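Local coordinates for protein aminotransferase (Bacillus subtilis, PDB 6L1O) that is a pyridoxal-phosphate-dependent class I aminotransferase encoded in the operon for biosynthesis of the dipeptide antibiotic bacilysin, at residues Thr111-Asn125 with Gly134-Leu147. Numbering follows the deposited sequence.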
loop_
_atom_site.group_PDB
_atom_site.type_symbol
_atom_site.label_atom_id
_atom_site.label_comp_id
_atom_site.label_asym_id
_atom_site.label_seq_id
_atom_site.Cartn_x
_atom_site.Cartn_y
_atom_site.Cartn_z
ATOM N N THR B 111 -9.845 -5.833 -7.135
ATOM C CA THR B 111 -11.223 -5.360 -7.351
ATOM C C THR B 111 -11.345 -4.038 -8.060
ATOM O O THR B 111 -12.263 -3.841 -8.862
ATOM C CB THR B 111 -12.031 -5.352 -6.046
ATOM O OG1 THR B 111 -11.397 -4.502 -5.072
ATOM C CG2 THR B 111 -12.137 -6.752 -5.497
ATOM N N GLN B 112 -10.444 -3.101 -7.782
ATOM C CA GLN B 112 -10.414 -1.859 -8.522
ATOM C C GLN B 112 -10.094 -2.073 -9.998
ATOM O O GLN B 112 -10.623 -1.351 -10.880
ATOM C CB GLN B 112 -9.423 -0.848 -7.901
ATOM C CG GLN B 112 -9.864 -0.326 -6.533
ATOM C CD GLN B 112 -10.959 0.734 -6.677
ATOM O OE1 GLN B 112 -10.874 1.598 -7.561
ATOM N NE2 GLN B 112 -11.941 0.698 -5.815
ATOM N N CYS B 113 -9.239 -3.039 -10.287
ATOM C CA CYS B 113 -8.874 -3.390 -11.671
ATOM C C CYS B 113 -9.932 -4.154 -12.464
ATOM O O CYS B 113 -9.935 -4.096 -13.697
ATOM C CB CYS B 113 -7.618 -4.222 -11.713
ATOM S SG CYS B 113 -6.167 -3.317 -11.295
ATOM N N LEU B 114 -10.805 -4.870 -11.770
ATOM C CA LEU B 114 -11.684 -5.820 -12.441
ATOM C C LEU B 114 -13.176 -5.555 -12.299
ATOM O O LEU B 114 -13.952 -6.252 -12.926
ATOM C CB LEU B 114 -11.338 -7.245 -11.978
ATOM C CG LEU B 114 -9.882 -7.696 -12.216
ATOM C CD1 LEU B 114 -9.607 -9.080 -11.675
ATOM C CD2 LEU B 114 -9.558 -7.743 -13.714
ATOM N N LEU B 115 -13.564 -4.614 -11.427
ATOM C CA LEU B 115 -14.956 -4.325 -11.168
ATOM C C LEU B 115 -15.292 -2.876 -11.472
ATOM O O LEU B 115 -14.582 -1.955 -11.039
ATOM C CB LEU B 115 -15.331 -4.640 -9.714
ATOM C CG LEU B 115 -15.688 -6.020 -9.236
ATOM C CD1 LEU B 115 -15.845 -6.052 -7.706
ATOM C CD2 LEU B 115 -16.982 -6.549 -9.869
ATOM N N ASN B 116 -16.379 -2.678 -12.212
ATOM C CA ASN B 116 -16.942 -1.326 -12.442
ATOM C C ASN B 116 -18.100 -1.075 -11.542
ATOM O O ASN B 116 -18.743 -2.009 -11.086
ATOM C CB ASN B 116 -17.449 -1.188 -13.895
ATOM C CG ASN B 116 -16.339 -1.125 -14.885
ATOM O OD1 ASN B 116 -15.357 -0.408 -14.665
ATOM N ND2 ASN B 116 -16.484 -1.828 -16.020
ATOM N N PRO B 117 -18.361 0.177 -11.236
ATOM C CA PRO B 117 -19.503 0.496 -10.415
ATOM C C PRO B 117 -20.673 -0.188 -11.079
ATOM O O PRO B 117 -20.754 -0.264 -12.270
ATOM C CB PRO B 117 -19.576 2.013 -10.525
ATOM C CG PRO B 117 -18.170 2.381 -10.619
ATOM C CD PRO B 117 -17.637 1.387 -11.588
ATOM N N GLY B 118 -21.531 -0.757 -10.280
ATOM C CA GLY B 118 -22.664 -1.473 -10.812
ATOM C C GLY B 118 -22.498 -2.916 -11.224
ATOM O O GLY B 118 -23.461 -3.567 -11.386
ATOM N N ASP B 119 -21.289 -3.408 -11.385
ATOM C CA ASP B 119 -21.062 -4.798 -11.697
ATOM C C ASP B 119 -21.422 -5.653 -10.443
ATOM O O ASP B 119 -21.490 -5.166 -9.370
ATOM C CB ASP B 119 -19.582 -5.038 -12.029
ATOM C CG ASP B 119 -19.169 -4.575 -13.416
ATOM O OD1 ASP B 119 -20.018 -4.263 -14.232
ATOM O OD2 ASP B 119 -17.965 -4.558 -13.711
ATOM N N ILE B 120 -21.627 -6.931 -10.626
ATOM C CA ILE B 120 -21.875 -7.866 -9.552
ATOM C C ILE B 120 -20.586 -8.615 -9.266
ATOM O O ILE B 120 -19.882 -9.009 -10.195
ATOM C CB ILE B 120 -23.018 -8.850 -9.895
ATOM C CG1 ILE B 120 -24.355 -8.163 -9.603
ATOM C CG2 ILE B 120 -22.906 -10.149 -9.101
ATOM C CD1 ILE B 120 -25.592 -8.869 -10.127
ATOM N N ALA B 121 -20.300 -8.824 -7.975
ATOM C CA ALA B 121 -19.233 -9.732 -7.540
ATOM C C ALA B 121 -19.884 -10.929 -6.808
ATOM O O ALA B 121 -20.719 -10.740 -5.932
ATOM C CB ALA B 121 -18.253 -9.015 -6.637
ATOM N N LEU B 122 -19.533 -12.119 -7.232
ATOM C CA LEU B 122 -19.962 -13.336 -6.589
ATOM C C LEU B 122 -19.039 -13.656 -5.394
ATOM O O LEU B 122 -17.828 -13.863 -5.608
ATOM C CB LEU B 122 -19.913 -14.486 -7.572
ATOM C CG LEU B 122 -20.858 -14.387 -8.791
ATOM C CD1 LEU B 122 -20.421 -15.335 -9.883
ATOM C CD2 LEU B 122 -22.252 -14.681 -8.324
ATOM N N VAL B 123 -19.616 -13.728 -4.192
ATOM C CA VAL B 123 -18.872 -13.896 -2.967
ATOM C C VAL B 123 -19.429 -15.047 -2.134
ATOM O O VAL B 123 -20.635 -15.146 -1.931
ATOM C CB VAL B 123 -18.900 -12.609 -2.090
ATOM C CG1 VAL B 123 -18.174 -12.807 -0.773
ATOM C CG2 VAL B 123 -18.268 -11.444 -2.819
ATOM N N PRO B 124 -18.539 -15.921 -1.627
ATOM C CA PRO B 124 -19.012 -17.042 -0.787
ATOM C C PRO B 124 -19.570 -16.605 0.555
ATOM O O PRO B 124 -19.126 -15.623 1.178
ATOM C CB PRO B 124 -17.742 -17.940 -0.655
ATOM C CG PRO B 124 -16.644 -17.017 -0.848
ATOM C CD PRO B 124 -17.087 -16.010 -1.866
ATOM N N ASN B 125 -20.566 -17.365 1.028
ATOM C CA ASN B 125 -21.198 -17.141 2.338
ATOM C C ASN B 125 -21.254 -18.539 2.980
ATOM O O ASN B 125 -22.024 -19.402 2.535
ATOM C CB ASN B 125 -22.573 -16.482 2.169
ATOM C CG ASN B 125 -23.316 -16.273 3.453
ATOM O OD1 ASN B 125 -22.840 -16.543 4.541
ATOM N ND2 ASN B 125 -24.542 -15.795 3.336
ATOM N N GLY B 134 -13.259 -4.167 -0.797
ATOM C CA GLY B 134 -12.904 -3.900 -2.166
ATOM C C GLY B 134 -14.135 -3.740 -3.063
ATOM O O GLY B 134 -14.205 -2.869 -3.894
ATOM N N ILE B 135 -15.120 -4.571 -2.845
ATOM C CA ILE B 135 -16.284 -4.597 -3.690
ATOM C C ILE B 135 -17.090 -3.313 -3.475
ATOM O O ILE B 135 -17.568 -2.694 -4.461
ATOM C CB ILE B 135 -17.133 -5.830 -3.396
ATOM C CG1 ILE B 135 -16.392 -7.071 -3.896
ATOM C CG2 ILE B 135 -18.506 -5.716 -4.083
ATOM C CD1 ILE B 135 -17.009 -8.371 -3.450
ATOM N N THR B 136 -17.241 -2.920 -2.211
ATOM C CA THR B 136 -18.014 -1.734 -1.872
ATOM C C THR B 136 -17.279 -0.476 -2.366
ATOM O O THR B 136 -17.884 0.414 -2.910
ATOM C CB THR B 136 -18.293 -1.639 -0.386
ATOM O OG1 THR B 136 -18.909 -2.869 0.068
ATOM C CG2 THR B 136 -19.234 -0.499 -0.087
ATOM N N MET B 137 -15.972 -0.433 -2.185
ATOM C CA MET B 137 -15.160 0.662 -2.669
ATOM C C MET B 137 -15.063 0.761 -4.174
ATOM O O MET B 137 -14.742 1.837 -4.675
ATOM C CB MET B 137 -13.746 0.587 -2.088
ATOM C CG MET B 137 -13.781 0.787 -0.578
ATOM S SD MET B 137 -12.228 0.212 0.176
ATOM C CE MET B 137 -11.220 1.659 -0.081
ATOM N N ALA B 138 -15.331 -0.326 -4.878
ATOM C CA ALA B 138 -15.485 -0.316 -6.323
ATOM C C ALA B 138 -16.931 0.111 -6.726
ATOM O O ALA B 138 -17.228 0.189 -7.913
ATOM C CB ALA B 138 -15.188 -1.687 -6.914
ATOM N N ARG B 139 -17.785 0.328 -5.727
ATOM C CA ARG B 139 -19.198 0.679 -5.925
ATOM C C ARG B 139 -19.973 -0.423 -6.641
ATOM O O ARG B 139 -20.917 -0.160 -7.365
ATOM C CB ARG B 139 -19.317 2.024 -6.667
ATOM C CG ARG B 139 -18.454 3.133 -6.081
ATOM C CD ARG B 139 -18.463 4.380 -6.965
ATOM N NE ARG B 139 -18.628 5.617 -6.154
ATOM C CZ ARG B 139 -17.632 6.419 -5.751
ATOM N NH1 ARG B 139 -16.369 6.167 -6.104
ATOM N NH2 ARG B 139 -17.897 7.490 -5.010
ATOM N N ALA B 140 -19.582 -1.681 -6.435
ATOM C CA ALA B 140 -20.211 -2.817 -7.093
ATOM C C ALA B 140 -21.169 -3.532 -6.156
ATOM O O ALA B 140 -21.205 -3.235 -4.966
ATOM C CB ALA B 140 -19.149 -3.751 -7.565
ATOM N N GLU B 141 -21.940 -4.462 -6.699
ATOM C CA GLU B 141 -22.981 -5.185 -5.970
ATOM C C GLU B 141 -22.525 -6.602 -5.623
ATOM O O GLU B 141 -21.878 -7.247 -6.403
ATOM C CB GLU B 141 -24.241 -5.274 -6.829
ATOM C CG GLU B 141 -25.407 -6.021 -6.171
ATOM C CD GLU B 141 -26.487 -6.438 -7.167
ATOM O OE1 GLU B 141 -26.483 -5.957 -8.340
ATOM O OE2 GLU B 141 -27.344 -7.251 -6.762
ATOM N N LEU B 142 -22.894 -7.072 -4.444
ATOM C CA LEU B 142 -22.556 -8.412 -4.017
ATOM C C LEU B 142 -23.693 -9.407 -4.272
ATOM O O LEU B 142 -24.863 -9.105 -3.998
ATOM C CB LEU B 142 -22.191 -8.353 -2.541
ATOM C CG LEU B 142 -22.043 -9.678 -1.815
ATOM C CD1 LEU B 142 -20.825 -9.631 -0.908
ATOM C CD2 LEU B 142 -23.305 -9.984 -1.017
ATOM N N TYR B 143 -23.345 -10.569 -4.817
ATOM C CA TYR B 143 -24.262 -11.693 -4.939
ATOM C C TYR B 143 -23.660 -12.895 -4.224
ATOM O O TYR B 143 -22.558 -13.318 -4.553
ATOM C CB TYR B 143 -24.557 -11.995 -6.412
ATOM C CG TYR B 143 -25.595 -13.077 -6.624
ATOM C CD1 TYR B 143 -26.959 -12.755 -6.795
ATOM C CD2 TYR B 143 -25.244 -14.432 -6.616
ATOM C CE1 TYR B 143 -27.929 -13.759 -6.977
ATOM C CE2 TYR B 143 -26.220 -15.438 -6.777
ATOM C CZ TYR B 143 -27.550 -15.093 -6.963
ATOM O OH TYR B 143 -28.495 -16.087 -7.155
ATOM N N GLU B 144 -24.393 -13.459 -3.259
ATOM C CA GLU B 144 -23.891 -14.568 -2.418
ATOM C C GLU B 144 -23.880 -15.954 -3.069
ATOM O O GLU B 144 -24.820 -16.337 -3.777
ATOM C CB GLU B 144 -24.654 -14.603 -1.118
ATOM C CG GLU B 144 -24.446 -13.380 -0.269
ATOM C CD GLU B 144 -25.270 -13.356 0.997
ATOM O OE1 GLU B 144 -26.043 -14.301 1.248
ATOM O OE2 GLU B 144 -25.140 -12.382 1.776
ATOM N N MET B 145 -22.788 -16.692 -2.875
ATOM C CA MET B 145 -22.733 -18.105 -3.188
ATOM C C MET B 145 -22.696 -18.868 -1.871
ATOM O O MET B 145 -21.704 -18.829 -1.172
ATOM C CB MET B 145 -21.536 -18.467 -4.037
ATOM C CG MET B 145 -21.331 -17.644 -5.306
ATOM S SD MET B 145 -19.890 -18.272 -6.204
ATOM C CE MET B 145 -18.593 -17.682 -5.111
ATOM N N PRO B 146 -23.804 -19.551 -1.506
ATOM C CA PRO B 146 -23.835 -20.188 -0.195
ATOM C C PRO B 146 -22.960 -21.451 -0.123
ATOM O O PRO B 146 -22.908 -22.270 -1.059
ATOM C CB PRO B 146 -25.311 -20.504 -0.000
ATOM C CG PRO B 146 -25.864 -20.603 -1.344
ATOM C CD PRO B 146 -25.130 -19.595 -2.171
ATOM N N LEU B 147 -22.205 -21.569 0.949
ATOM C CA LEU B 147 -21.375 -22.769 1.168
ATOM C C LEU B 147 -22.050 -23.582 2.258
ATOM O O LEU B 147 -22.131 -23.153 3.420
ATOM C CB LEU B 147 -19.941 -22.392 1.544
ATOM C CG LEU B 147 -19.198 -21.336 0.735
ATOM C CD1 LEU B 147 -17.767 -21.149 1.232
ATOM C CD2 LEU B 147 -19.245 -21.632 -0.751
HETATM O O HOH W 1 -11.855 -1.938 -4.584
#
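Strands 120-125 and 141-146 pair in parallel from Ile120 with Glu141 to Asn125 with Pro146, their axes 4.3 Å apart at closest and crossing at -41°. The ladder of amide bonds starts from Asp119 O, which takes Glu141 N at 2.8 Å, and runs to Asn125 O, which takes Leu147 N. Before it, the type II turn Asn116-Asp119 gives Gly118 N to Arg139 O (3.0 Å), the donor lying above the carbonyl plane; Arg139 itself, with positive phi, closes helix 130-137 in a Schellman motif.

Under that helix, Ile135 CD1 sits over Ala121 CB and Val123 CG2, tight against both (3.4 Å to the latter). Leu142 crosses Val123 at about a right angle and touches it with CD1. Leu115 CD1 extends the apolar layer to Ile135 CG1 and Ala140 CB. On the other sheet face Ile120 and Glu141 lie side by side, the carboxylate resting against Ile120 CG1 and CD1 (OE1 to CG1 3.3 Å), while Ile120 CG2, anti to the backbone N, meets Tyr143 CB at 3.7 Å. Leu122 CD2 approaches the Tyr143 ring obliquely, and Met145 folds its sulfur toward Leu122 CB and its methyl toward Pro124 CD.

With CG anti to the backbone N (chi1 177°), Asn125 sends ND2 to Glu144 OE1 in a weak bond of 3.0 Å; Asn361 N and Ser360 OG also hold this amide. Between the helix ends, a water donates to Thr111 OG1, itself bonded to Tyr108 O, and to Gly134 O, and accepts from Gln112 NE2, whose direct bond to Met137 O is weak.

Strand 168-174 pairs with strand 120-125's other edge; 141-146 is outermost within this chain. Strand 120-125, helix 130-137 and strand 141-146 form a beta-alpha-beta crossover at one edge of the mixed seven-stranded sheet in the PLP-binding domain of class I aminotransferases.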